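Local coordinates for putative protein-disulfide isomerase (Pseudomonas syringae pv. tomato, PDB 3GN3), which is a putative protein-disulfide isomerase of the DsbA family, inferred to take part in thiol-disulfide exchange, though its function has not been established, at residues A[11-16]-A[44-49]; A[17-22]-A[51-56]; A[70-75]-A[134-139]. All coordinates share one frame; numbering follows the deposited sequence.

Contact 1 (A[11-16]-A[44-49]); sequences WGHGPR and GEDNVT
Gly14 and Thr49 meet at one end of the central sheet of this DsbA-family, thioredoxin-like fold, where the chain between strands 10-12 and 16-22 loops past the start of strand 48-54. The hydroxyl of Thr49 donates to the peptide: OG1 lies 2.7 Å from Gly14 O, in the carbonyl plane and on a lone pair. The first torsion of Thr49 turns OG1 to the side of its own backbone N and leaves CG2 on the other branch, near Trp11 O. Parallel pairing begins where Arg16 lies opposite Val48: Thr49 N bonds to Arg16 O at 2.9 Å and Arg16 N to Asn47 O at 3.1 Å. Gly14 comes very near the opposite backbone, its CA 3.3 Å from Asn47 C, and its N makes a weak bond to Val48 O.

One residue earlier, His13 N donates to Glu45 O at 3.0 Å with an angle of 158°. The same oxygen sits over the centre of the imidazole, 3.2 Å above its plane: chi1 of 61° puts the ring between its own N and carbonyl carbon, against the oxygen that His13 N already holds.

Further out, Gly44 O accepts from both Asn47 N and Val48 N, closing the turn after helix 36-43, and Asn47 ND2 bonds to Ala43 O. Val48 packs on Leu40 and Ala43 of that helix and on Ile181 of helix 174-181. At the solvent-exposed side Asp46 runs alongside His13, their planes 65° apart, and a weak, bent bond joins His13 NE2 to Asp46 OD1 at 2.7 Å.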
ATOM      1  N   TRP A  11      -6.461  22.605   9.781  1.00 42.19           N
ATOM      2  CA  TRP A  11      -6.296  23.700  10.728  1.00 41.00           C
ATOM      3  C   TRP A  11      -4.815  23.953  10.949  1.00 40.68           C
ATOM      4  O   TRP A  11      -3.988  23.036  10.868  1.00 40.24           O
ATOM      5  CB  TRP A  11      -6.949  23.396  12.081  1.00 40.67           C
ATOM      6  CG  TRP A  11      -8.442  23.298  12.088  1.00 40.26           C
ATOM      7  CD1 TRP A  11      -9.332  24.285  12.424  1.00 40.31           C
ATOM      8  CD2 TRP A  11      -9.232  22.141  11.782  1.00 39.91           C
ATOM      9  NE1 TRP A  11     -10.626  23.820  12.337  1.00 38.87           N
ATOM     10  CE2 TRP A  11     -10.596  22.508  11.944  1.00 39.10           C
ATOM     11  CE3 TRP A  11      -8.923  20.827  11.376  1.00 40.11           C
ATOM     12  CZ2 TRP A  11     -11.656  21.610  11.710  1.00 38.46           C
ATOM     13  CZ3 TRP A  11      -9.985  19.926  11.146  1.00 39.08           C
ATOM     14  CH2 TRP A  11     -11.334  20.333  11.318  1.00 38.48           C
ATOM     15  N   GLY A  12      -4.485  25.205  11.250  1.00 39.99           N
ATOM     16  CA  GLY A  12      -3.105  25.600  11.450  1.00 39.48           C
ATOM     17  C   GLY A  12      -2.544  25.896  10.088  1.00 39.28           C
ATOM     18  O   GLY A  12      -3.188  25.612   9.086  1.00 39.11           O
ATOM     19  N   HIS A  13      -1.350  26.468  10.039  1.00 39.39           N
ATOM     20  CA  HIS A  13      -0.754  26.839   8.772  1.00 39.94           C
ATOM     21  C   HIS A  13       0.757  26.614   8.785  1.00 40.27           C
ATOM     22  O   HIS A  13       1.469  27.154   7.944  1.00 40.37           O
ATOM     23  CB  HIS A  13      -1.100  28.294   8.427  1.00 40.06           C
ATOM     24  CG  HIS A  13      -0.594  29.286   9.431  1.00 41.37           C
ATOM     25  ND1 HIS A  13      -1.350  29.710  10.510  1.00 42.15           N
ATOM     26  CD2 HIS A  13       0.605  29.915   9.538  1.00 41.03           C
ATOM     27  CE1 HIS A  13      -0.640  30.564  11.232  1.00 40.36           C
ATOM     28  NE2 HIS A  13       0.551  30.699  10.668  1.00 40.72           N
ATOM     29  N   GLY A  14       1.242  25.804   9.728  1.00 40.56           N
ATOM     30  CA  GLY A  14       2.674  25.487   9.821  1.00 40.61           C
ATOM     31  C   GLY A  14       3.156  24.531   8.731  1.00 40.78           C
ATOM     32  O   GLY A  14       2.337  23.918   8.037  1.00 40.81           O
ATOM     33  N   PRO A  15       4.486  24.401   8.569  1.00 40.48           N
ATOM     34  CA  PRO A  15       5.041  23.585   7.492  1.00 40.42           C
ATOM     35  C   PRO A  15       5.155  22.080   7.810  1.00 40.49           C
ATOM     36  O   PRO A  15       5.329  21.283   6.892  1.00 40.52           O
ATOM     37  CB  PRO A  15       6.439  24.193   7.281  1.00 40.28           C
ATOM     38  CG  PRO A  15       6.815  24.725   8.607  1.00 40.11           C
ATOM     39  CD  PRO A  15       5.541  25.103   9.327  1.00 40.42           C
ATOM     40  N   ARG A  16       5.094  21.697   9.084  1.00 40.03           N
ATOM     41  CA  ARG A  16       5.066  20.278   9.422  1.00 39.62           C
ATOM     42  C   ARG A  16       3.624  19.766   9.367  1.00 38.28           C
ATOM     43  O   ARG A  16       2.771  20.257  10.090  1.00 38.31           O
ATOM     44  CB  ARG A  16       5.725  20.007  10.777  1.00 40.12           C
ATOM     45  CG  ARG A  16       7.208  20.335  10.784  1.00 43.98           C
ATOM     46  CD  ARG A  16       7.966  19.583  11.881  1.00 50.83           C
ATOM     47  NE  ARG A  16       9.358  19.293  11.493  1.00 55.89           N
ATOM     48  CZ  ARG A  16      10.400  20.115  11.674  1.00 58.47           C
ATOM     49  NH1 ARG A  16      10.247  21.308  12.248  1.00 61.03           N
ATOM     50  NH2 ARG A  16      11.610  19.748  11.272  1.00 58.97           N
ATOM     51  N   GLY A  44       1.634  24.662  18.040  1.00 42.08           N
ATOM     52  CA  GLY A  44       1.632  26.016  17.470  1.00 42.97           C
ATOM     53  C   GLY A  44       1.209  26.065  16.010  1.00 44.02           C
ATOM     54  O   GLY A  44       1.792  25.385  15.167  1.00 43.91           O
ATOM     55  N   GLU A  45       0.213  26.895  15.706  1.00 44.81           N
ATOM     56  CA  GLU A  45      -0.291  27.044  14.339  1.00 46.01           C
ATOM     57  C   GLU A  45       0.714  27.568  13.341  1.00 46.07           C
ATOM     58  O   GLU A  45       0.487  27.500  12.132  1.00 45.88           O
ATOM     59  CB  GLU A  45      -1.507  27.939  14.321  1.00 46.19           C
ATOM     60  CG  GLU A  45      -2.726  27.208  14.787  1.00 50.21           C
ATOM     61  CD  GLU A  45      -3.729  28.121  15.442  1.00 55.01           C
ATOM     62  OE1 GLU A  45      -4.432  27.658  16.382  1.00 55.86           O
ATOM     63  OE2 GLU A  45      -3.795  29.302  15.014  1.00 57.92           O
ATOM     64  N   ASP A  46       1.818  28.097  13.854  1.00 46.59           N
ATOM     65  CA  ASP A  46       2.903  28.580  13.014  1.00 47.29           C
ATOM     66  C   ASP A  46       3.834  27.445  12.619  1.00 46.38           C
ATOM     67  O   ASP A  46       4.551  27.559  11.635  1.00 46.49           O
ATOM     68  CB  ASP A  46       3.675  29.699  13.727  1.00 48.20           C
ATOM     69  CG  ASP A  46       2.957  31.053  13.648  1.00 52.12           C
ATOM     70  OD1 ASP A  46       1.930  31.170  12.936  1.00 54.71           O
ATOM     71  OD2 ASP A  46       3.419  32.021  14.303  1.00 57.71           O
ATOM     72  N   ASN A  47       3.782  26.348  13.373  1.00 45.50           N
ATOM     73  CA  ASN A  47       4.643  25.178  13.165  1.00 44.98           C
ATOM     74  C   ASN A  47       4.019  23.971  12.437  1.00 44.32           C
ATOM     75  O   ASN A  47       4.717  23.234  11.729  1.00 43.87           O
ATOM     76  CB  ASN A  47       5.178  24.715  14.508  1.00 44.98           C
ATOM     77  CG  ASN A  47       5.721  25.855  15.318  1.00 45.90           C
ATOM     78  OD1 ASN A  47       6.672  26.510  14.910  1.00 45.29           O
ATOM     79  ND2 ASN A  47       5.098  26.122  16.466  1.00 46.65           N
ATOM     80  N   VAL A  48       2.718  23.766  12.629  1.00 43.23           N
ATOM     81  CA  VAL A  48       2.073  22.575  12.120  1.00 42.30           C
ATOM     82  C   VAL A  48       0.802  22.899  11.393  1.00 41.67           C
ATOM     83  O   VAL A  48       0.188  23.948  11.627  1.00 42.15           O
ATOM     84  CB  VAL A  48       1.749  21.530  13.229  1.00 42.34           C
ATOM     85  CG1 VAL A  48       3.010  21.119  13.976  1.00 43.16           C
ATOM     86  CG2 VAL A  48       0.696  22.045  14.188  1.00 41.85           C
ATOM     87  N   THR A  49       0.427  21.984  10.507  1.00 40.33           N
ATOM     88  CA  THR A  49      -0.922  21.892   9.981  1.00 39.51           C
ATOM     89  C   THR A  49      -1.501  20.541  10.429  1.00 38.63           C
ATOM     90  O   THR A  49      -0.854  19.510  10.295  1.00 38.64           O
ATOM     91  CB  THR A  49      -0.937  22.063   8.438  1.00 39.59           C
ATOM     92  OG1 THR A  49      -0.281  23.294   8.096  1.00 40.07           O
ATOM     93  CG2 THR A  49      -2.364  22.098   7.897  1.00 38.27           C
TER

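Contact 2 (A[17-22]-A[51-56])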
ATOM      1  N   LEU A  17       3.368  18.778   8.506  1.00 36.73           N
ATOM      2  CA  LEU A  17       2.018  18.269   8.278  1.00 35.04           C
ATOM      3  C   LEU A  17       1.682  17.048   9.135  1.00 34.46           C
ATOM      4  O   LEU A  17       2.351  16.005   9.062  1.00 34.50           O
ATOM      5  CB  LEU A  17       1.793  17.983   6.781  1.00 34.59           C
ATOM      6  CG  LEU A  17       0.412  17.492   6.321  1.00 33.62           C
ATOM      7  CD1 LEU A  17      -0.736  18.389   6.772  1.00 31.18           C
ATOM      8  CD2 LEU A  17       0.370  17.278   4.806  1.00 31.06           C
ATOM      9  N   PHE A  18       0.636  17.193   9.938  1.00 33.35           N
ATOM     10  CA  PHE A  18       0.201  16.159  10.856  1.00 32.84           C
ATOM     11  C   PHE A  18      -1.155  15.651  10.416  1.00 32.70           C
ATOM     12  O   PHE A  18      -2.156  16.361  10.558  1.00 32.85           O
ATOM     13  CB  PHE A  18       0.078  16.740  12.256  1.00 32.49           C
ATOM     14  CG  PHE A  18      -0.212  15.729  13.317  1.00 33.14           C
ATOM     15  CD1 PHE A  18       0.575  14.595  13.463  1.00 33.50           C
ATOM     16  CD2 PHE A  18      -1.243  15.929  14.212  1.00 34.41           C
ATOM     17  CE1 PHE A  18       0.310  13.671  14.473  1.00 33.14           C
ATOM     18  CE2 PHE A  18      -1.501  15.003  15.236  1.00 34.44           C
ATOM     19  CZ  PHE A  18      -0.730  13.883  15.356  1.00 33.38           C
ATOM     20  N   GLU A  19      -1.195  14.435   9.870  1.00 32.22           N
ATOM     21  CA  GLU A  19      -2.458  13.873   9.388  1.00 31.75           C
ATOM     22  C   GLU A  19      -2.929  12.766  10.297  1.00 31.81           C
ATOM     23  O   GLU A  19      -2.137  11.899  10.688  1.00 32.66           O
ATOM     24  CB  GLU A  19      -2.317  13.372   7.966  1.00 31.08           C
ATOM     25  CG  GLU A  19      -1.857  14.445   7.027  1.00 31.51           C
ATOM     26  CD  GLU A  19      -1.685  13.936   5.630  1.00 32.73           C
ATOM     27  OE1 GLU A  19      -2.704  13.719   4.938  1.00 34.24           O
ATOM     28  OE2 GLU A  19      -0.523  13.746   5.229  1.00 31.75           O
ATOM     29  N   VAL A  20      -4.211  12.797  10.645  1.00 31.11           N
ATOM     30  CA  VAL A  20      -4.775  11.805  11.545  1.00 30.66           C
ATOM     31  C   VAL A  20      -6.016  11.186  10.919  1.00 30.42           C
ATOM     32  O   VAL A  20      -6.954  11.910  10.533  1.00 30.22           O
ATOM     33  CB  VAL A  20      -5.188  12.422  12.906  1.00 30.58           C
ATOM     34  CG1 VAL A  20      -5.465  11.322  13.906  1.00 30.24           C
ATOM     35  CG2 VAL A  20      -4.109  13.348  13.436  1.00 31.28           C
ATOM     36  N   PHE A  21      -6.018   9.854  10.842  1.00 29.84           N
ATOM     37  CA  PHE A  21      -7.103   9.093  10.245  1.00 29.34           C
ATOM     38  C   PHE A  21      -8.028   8.672  11.348  1.00 29.84           C
ATOM     39  O   PHE A  21      -7.622   7.984  12.280  1.00 30.17           O
ATOM     40  CB  PHE A  21      -6.563   7.871   9.472  1.00 29.19           C
ATOM     41  CG  PHE A  21      -5.866   8.230   8.193  1.00 27.95           C
ATOM     42  CD1 PHE A  21      -6.563   8.213   6.980  1.00 26.49           C
ATOM     43  CD2 PHE A  21      -4.524   8.639   8.198  1.00 26.93           C
ATOM     44  CE1 PHE A  21      -5.928   8.574   5.770  1.00 25.24           C
ATOM     45  CE2 PHE A  21      -3.868   9.005   7.000  1.00 26.45           C
ATOM     46  CZ  PHE A  21      -4.577   8.967   5.781  1.00 25.95           C
ATOM     47  N   LEU A  22      -9.281   9.086  11.246  1.00 30.43           N
ATOM     48  CA  LEU A  22     -10.225   8.867  12.326  1.00 31.20           C
ATOM     49  C   LEU A  22     -11.490   8.172  11.837  1.00 31.86           C
ATOM     50  O   LEU A  22     -12.038   8.521  10.787  1.00 32.05           O
ATOM     51  CB  LEU A  22     -10.573  10.192  13.023  1.00 30.58           C
ATOM     52  CG  LEU A  22      -9.463  11.036  13.678  1.00 30.96           C
ATOM     53  CD1 LEU A  22      -9.971  12.477  13.947  1.00 28.59           C
ATOM     54  CD2 LEU A  22      -8.917  10.390  14.974  1.00 29.12           C
ATOM     55  N   ARG A  51      -4.533  17.907   9.811  1.00 36.82           N
ATOM     56  CA  ARG A  51      -5.659  17.503   8.952  1.00 36.51           C
ATOM     57  C   ARG A  51      -6.282  16.202   9.421  1.00 36.10           C
ATOM     58  O   ARG A  51      -5.576  15.238   9.739  1.00 36.22           O
ATOM     59  CB  ARG A  51      -5.237  17.343   7.496  1.00 36.47           C
ATOM     60  CG  ARG A  51      -4.439  18.496   6.964  1.00 37.63           C
ATOM     61  CD  ARG A  51      -4.471  18.509   5.477  1.00 38.30           C
ATOM     62  NE  ARG A  51      -4.202  19.847   4.981  1.00 41.27           N
ATOM     63  CZ  ARG A  51      -3.221  20.138   4.148  1.00 41.87           C
ATOM     64  NH1 ARG A  51      -2.431  19.183   3.705  1.00 45.36           N
ATOM     65  NH2 ARG A  51      -3.037  21.372   3.747  1.00 40.90           N
ATOM     66  N   ILE A  52      -7.606  16.192   9.450  1.00 35.50           N
ATOM     67  CA  ILE A  52      -8.384  14.987   9.660  1.00 35.27           C
ATOM     68  C   ILE A  52      -8.706  14.285   8.318  1.00 35.14           C
ATOM     69  O   ILE A  52      -9.126  14.927   7.347  1.00 35.06           O
ATOM     70  CB  ILE A  52      -9.679  15.305  10.425  1.00 34.90           C
ATOM     71  CG1 ILE A  52      -9.331  15.936  11.775  1.00 34.85           C
ATOM     72  CG2 ILE A  52     -10.547  14.035  10.598  1.00 34.86           C
ATOM     73  CD1 ILE A  52     -10.519  16.521  12.534  1.00 34.46           C
ATOM     74  N   ARG A  53      -8.479  12.970   8.264  1.00 34.94           N
ATOM     75  CA  ARG A  53      -8.987  12.153   7.160  1.00 34.57           C
ATOM     76  C   ARG A  53      -9.921  11.145   7.780  1.00 34.75           C
ATOM     77  O   ARG A  53      -9.689  10.678   8.896  1.00 34.76           O
ATOM     78  CB  ARG A  53      -7.896  11.411   6.396  1.00 34.37           C
ATOM     79  CG  ARG A  53      -6.556  12.096   6.243  1.00 35.58           C
ATOM     80  CD  ARG A  53      -6.697  13.479   5.698  1.00 37.32           C
ATOM     81  NE  ARG A  53      -5.526  13.952   4.973  1.00 36.62           N
ATOM     82  CZ  ARG A  53      -5.538  15.061   4.240  1.00 34.66           C
ATOM     83  NH1 ARG A  53      -6.647  15.772   4.177  1.00 32.35           N
ATOM     84  NH2 ARG A  53      -4.456  15.450   3.569  1.00 33.99           N
ATOM     85  N   LEU A  54     -10.980  10.802   7.054  1.00 34.50           N
ATOM     86  CA  LEU A  54     -12.002   9.935   7.603  1.00 34.19           C
ATOM     87  C   LEU A  54     -11.748   8.480   7.210  1.00 34.15           C
ATOM     88  O   LEU A  54     -11.702   8.129   6.025  1.00 34.35           O
ATOM     89  CB  LEU A  54     -13.389  10.441   7.178  1.00 34.30           C
ATOM     90  CG  LEU A  54     -13.641  11.886   7.642  1.00 34.09           C
ATOM     91  CD1 LEU A  54     -14.882  12.441   6.998  1.00 34.08           C
ATOM     92  CD2 LEU A  54     -13.709  12.011   9.171  1.00 31.18           C
ATOM     93  N   GLN A  55     -11.529   7.647   8.217  1.00 33.81           N
ATOM     94  CA  GLN A  55     -11.240   6.233   8.023  1.00 33.32           C
ATOM     95  C   GLN A  55     -12.495   5.473   8.372  1.00 33.28           C
ATOM     96  O   GLN A  55     -12.711   5.128   9.545  1.00 33.78           O
ATOM     97  CB  GLN A  55     -10.089   5.804   8.950  1.00 33.71           C
ATOM     98  CG  GLN A  55      -9.822   4.282   9.042  1.00 33.71           C
ATOM     99  CD  GLN A  55      -9.072   3.746   7.837  1.00 33.61           C
ATOM    100  OE1 GLN A  55      -8.940   4.431   6.819  1.00 35.04           O
ATOM    101  NE2 GLN A  55      -8.563   2.525   7.948  1.00 32.94           N
ATOM    102  N   SER A  56     -13.344   5.238   7.377  1.00 32.62           N
ATOM    103  CA  SER A  56     -14.593   4.516   7.599  1.00 32.31           C
ATOM    104  C   SER A  56     -14.341   3.008   7.827  1.00 32.39           C
ATOM    105  O   SER A  56     -13.806   2.343   6.960  1.00 32.83           O
ATOM    106  CB  SER A  56     -15.503   4.753   6.401  1.00 32.07           C
ATOM    107  OG  SER A  56     -16.778   4.195   6.607  1.00 31.85           O
TER
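The beta-alpha-beta crossover of the thioredoxin-like fold sets strands 17-22 and 51-54 side by side and parallel in its buried heart; their axes approach to 4.7 Å at an angle of 30°. Five backbone bonds alternate across them: Phe18 O and Val20 O accept from Arg51 N and Arg53 N, Val20 N and Leu22 N donate to Arg51 O and Arg53 O, and Leu22 O takes Gln55 N just past the strand end.

On the face bearing Glu19, Phe21, Arg51 and Arg53, the guanidinium of Arg53 grips a single carboxylate oxygen side-on. NE and NH2 of Arg53 each lie 2.8 Å from Glu19 OE1, which sits at the guanidinium edge, although the two planes stand 76° apart. OE1 receives NE on its anti lone pair and meets NH2 from above the carboxylate plane. Tyr146 OH is a third partner of this oxygen, and Arg53 NH1 bonds to Ser6 O. The bend at chi2 (-52°) carries the Arg53 chain over the Phe21 ring, its CG 3.8 Å from the centroid in a CH-pi contact, while Arg51 CB lies 3.9 Å over the centre of the Arg53 guanidinium.

On the other face, that of Val20, Leu22, Ile52 and Leu54, Leu22 CD1 touches Ile52 CG2 at 3.7 Å. Strand 157-160 runs antiparallel along the far edge of 17-22, completing the mixed parallel-antiparallel sheet typical of the thioredoxin fold.

Contact 3 (A[70-75]-A[134-139]); sequences ILAAAT and PELEHA
Leu71 and Leu136 pack two helices of the helical part that, as in other DsbA-family proteins, is inserted into the thioredoxin-like fold. They join the region near the end of helix 63-73 to the residues leading into helix 137-150 through van der Waals packing, with no hydrogen bond between the segments, which bury 202 Å² in all.

In these contacts Leu136 reaches across with both methyls, its CG anti to the backbone N at chi1 -163°. CD1 comes to 3.5 Å from Leu71 O and 4.2 Å from Leu71 CB, while CD2 meets Ala72 CB at 3.7 Å. Three residues on, Ala139 offers only its methyl and backbone: Leu71 CD1 lies 3.8 Å from Ala139 CB, and Leu71 CD2 is also near this methyl. Leu71 continues onto Val140 and His143 of helix 137-150 and onto Leu54 of the sheet, so its packing runs on into the interior.

Hydrogen bonds stay within each segment. A weak one runs from His138 ND1 to Glu135 O, on the side turned from helix 63-73. Near the end of that helix, Ala72 O takes both the backbone N and the hydroxyl of Thr75. With OG1 held there, on a carbonyl lone pair, the Thr75 methyl CG2 stands 4.2 Å from Leu136 CD1.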
ATOM      1  N   ILE A  70     -20.652  13.960   8.002  1.00 35.68           N
ATOM      2  CA  ILE A  70     -19.537  14.829   8.336  1.00 34.89           C
ATOM      3  C   ILE A  70     -19.162  15.633   7.106  1.00 34.79           C
ATOM      4  O   ILE A  70     -18.987  16.850   7.167  1.00 34.58           O
ATOM      5  CB  ILE A  70     -18.321  14.047   8.895  1.00 34.85           C
ATOM      6  CG1 ILE A  70     -18.672  13.455  10.254  1.00 33.85           C
ATOM      7  CG2 ILE A  70     -17.083  14.948   8.984  1.00 32.97           C
ATOM      8  CD1 ILE A  70     -17.901  12.195  10.570  1.00 34.43           C
ATOM      9  N   LEU A  71     -19.055  14.945   5.981  1.00 34.99           N
ATOM     10  CA  LEU A  71     -18.656  15.601   4.754  1.00 35.03           C
ATOM     11  C   LEU A  71     -19.774  16.500   4.213  1.00 35.11           C
ATOM     12  O   LEU A  71     -19.490  17.504   3.546  1.00 35.38           O
ATOM     13  CB  LEU A  71     -18.169  14.577   3.732  1.00 34.67           C
ATOM     14  CG  LEU A  71     -16.792  14.033   4.121  1.00 34.70           C
ATOM     15  CD1 LEU A  71     -16.415  12.748   3.344  1.00 34.03           C
ATOM     16  CD2 LEU A  71     -15.724  15.106   3.975  1.00 31.58           C
ATOM     17  N   ALA A  72     -21.025  16.140   4.510  1.00 34.77           N
ATOM     18  CA  ALA A  72     -22.180  17.003   4.231  1.00 35.30           C
ATOM     19  C   ALA A  72     -22.077  18.320   5.002  1.00 35.45           C
ATOM     20  O   ALA A  72     -22.276  19.384   4.424  1.00 36.22           O
ATOM     21  CB  ALA A  72     -23.513  16.286   4.550  1.00 34.44           C
ATOM     22  N   ALA A  73     -21.766  18.239   6.298  1.00 35.57           N
ATOM     23  CA  ALA A  73     -21.548  19.429   7.137  1.00 35.66           C
ATOM     24  C   ALA A  73     -20.472  20.348   6.565  1.00 35.86           C
ATOM     25  O   ALA A  73     -20.612  21.559   6.605  1.00 36.10           O
ATOM     26  CB  ALA A  73     -21.207  19.031   8.559  1.00 34.72           C
ATOM     27  N   ALA A  74     -19.412  19.773   6.012  1.00 36.23           N
ATOM     28  CA  ALA A  74     -18.328  20.574   5.466  1.00 36.80           C
ATOM     29  C   ALA A  74     -18.770  21.416   4.291  1.00 37.67           C
ATOM     30  O   ALA A  74     -17.993  22.255   3.850  1.00 38.23           O
ATOM     31  CB  ALA A  74     -17.142  19.712   5.071  1.00 35.90           C
ATOM     32  N   THR A  75     -19.980  21.173   3.769  1.00 38.49           N
ATOM     33  CA  THR A  75     -20.508  21.929   2.608  1.00 39.57           C
ATOM     34  C   THR A  75     -21.399  23.103   3.011  1.00 40.18           C
ATOM     35  O   THR A  75     -21.597  24.000   2.208  1.00 41.02           O
ATOM     36  CB  THR A  75     -21.287  21.060   1.550  1.00 39.70           C
ATOM     37  OG1 THR A  75     -22.476  20.499   2.143  1.00 40.41           O
ATOM     38  CG2 THR A  75     -20.402  19.952   0.946  1.00 38.62           C
ATOM     39  N   PRO A 134     -25.865  14.697  -4.579  1.00 51.12           N
ATOM     40  CA  PRO A 134     -25.238  13.504  -5.150  1.00 50.67           C
ATOM     41  C   PRO A 134     -23.749  13.689  -5.441  1.00 50.39           C
ATOM     42  O   PRO A 134     -23.035  12.697  -5.584  1.00 49.83           O
ATOM     43  CB  PRO A 134     -26.044  13.247  -6.434  1.00 50.59           C
ATOM     44  CG  PRO A 134     -26.594  14.557  -6.820  1.00 50.75           C
ATOM     45  CD  PRO A 134     -26.738  15.383  -5.553  1.00 51.43           C
ATOM     46  N   GLU A 135     -23.278  14.936  -5.493  1.00 49.95           N
ATOM     47  CA  GLU A 135     -21.848  15.190  -5.683  1.00 49.91           C
ATOM     48  C   GLU A 135     -20.980  14.775  -4.474  1.00 49.17           C
ATOM     49  O   GLU A 135     -19.758  14.664  -4.587  1.00 49.06           O
ATOM     50  CB  GLU A 135     -21.612  16.656  -6.040  1.00 50.27           C
ATOM     51  CG  GLU A 135     -22.076  17.028  -7.442  1.00 53.02           C
ATOM     52  CD  GLU A 135     -21.442  16.141  -8.525  1.00 57.28           C
ATOM     53  OE1 GLU A 135     -20.213  16.271  -8.754  1.00 59.01           O
ATOM     54  OE2 GLU A 135     -22.167  15.315  -9.145  1.00 58.06           O
ATOM     55  N   LEU A 136     -21.632  14.517  -3.340  1.00 48.02           N
ATOM     56  CA  LEU A 136     -20.968  14.254  -2.068  1.00 47.10           C
ATOM     57  C   LEU A 136     -20.269  12.888  -1.977  1.00 47.04           C
ATOM     58  O   LEU A 136     -19.385  12.702  -1.137  1.00 47.22           O
ATOM     59  CB  LEU A 136     -21.990  14.389  -0.947  1.00 47.08           C
ATOM     60  CG  LEU A 136     -21.612  14.557   0.518  1.00 46.27           C
ATOM     61  CD1 LEU A 136     -20.832  15.829   0.743  1.00 44.24           C
ATOM     62  CD2 LEU A 136     -22.892  14.550   1.322  1.00 46.09           C
ATOM     63  N   GLU A 137     -20.667  11.944  -2.833  1.00 46.29           N
ATOM     64  CA  GLU A 137     -20.008  10.637  -2.935  1.00 45.18           C
ATOM     65  C   GLU A 137     -18.526  10.789  -3.229  1.00 44.39           C
ATOM     66  O   GLU A 137     -17.728   9.963  -2.793  1.00 44.47           O
ATOM     67  CB  GLU A 137     -20.647   9.768  -4.020  1.00 45.15           C
ATOM     68  CG  GLU A 137     -20.388  10.268  -5.436  1.00 46.56           C
ATOM     69  CD  GLU A 137     -20.670   9.224  -6.487  1.00 49.09           C
ATOM     70  OE1 GLU A 137     -21.836   8.823  -6.653  1.00 50.89           O
ATOM     71  OE2 GLU A 137     -19.719   8.798  -7.161  1.00 51.72           O
ATOM     72  N   HIS A 138     -18.162  11.838  -3.958  1.00 43.39           N
ATOM     73  CA  HIS A 138     -16.768  12.079  -4.313  1.00 42.85           C
ATOM     74  C   HIS A 138     -15.861  12.405  -3.130  1.00 41.81           C
ATOM     75  O   HIS A 138     -14.713  11.955  -3.097  1.00 42.21           O
ATOM     76  CB  HIS A 138     -16.660  13.125  -5.423  1.00 43.11           C
ATOM     77  CG  HIS A 138     -17.229  12.652  -6.718  1.00 46.56           C
ATOM     78  ND1 HIS A 138     -18.487  13.019  -7.160  1.00 50.37           N
ATOM     79  CD2 HIS A 138     -16.750  11.774  -7.633  1.00 47.55           C
ATOM     80  CE1 HIS A 138     -18.743  12.416  -8.308  1.00 49.62           C
ATOM     81  NE2 HIS A 138     -17.706  11.653  -8.613  1.00 49.97           N
ATOM     82  N   ALA A 139     -16.376  13.165  -2.163  1.00 40.46           N
ATOM     83  CA  ALA A 139     -15.644  13.453  -0.925  1.00 39.15           C
ATOM     84  C   ALA A 139     -15.418  12.169  -0.136  1.00 38.11           C
ATOM     85  O   ALA A 139     -14.284  11.898   0.271  1.00 38.30           O
ATOM     86  CB  ALA A 139     -16.367  14.506  -0.068  1.00 38.60           C
TER

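In the fold
From the N terminus, strand 10-12 leads through the loop of contact 1 straight into strand 16-22 of contact 2, and both are closed when the chain, after helices 27-33 and 36-43, reaches strand 48-54. Their segments alternate along the chain, so the two closures cross; they touch where Thr49 O probably bonds to Phe18 N and Trp11 packs on Ile52. Contact 3 follows in series: helix 63-73 comes after strand 48-54, and the chain passes through three further helices before 134-139 packs back against it. Contact 1 stays about 8 Å from contact 3 at the nearest atoms. Contacts 1 and 2 hold the sheet together, contact 3 the helical part, and Leu54, packed on Ile70 and Leu71, links the two.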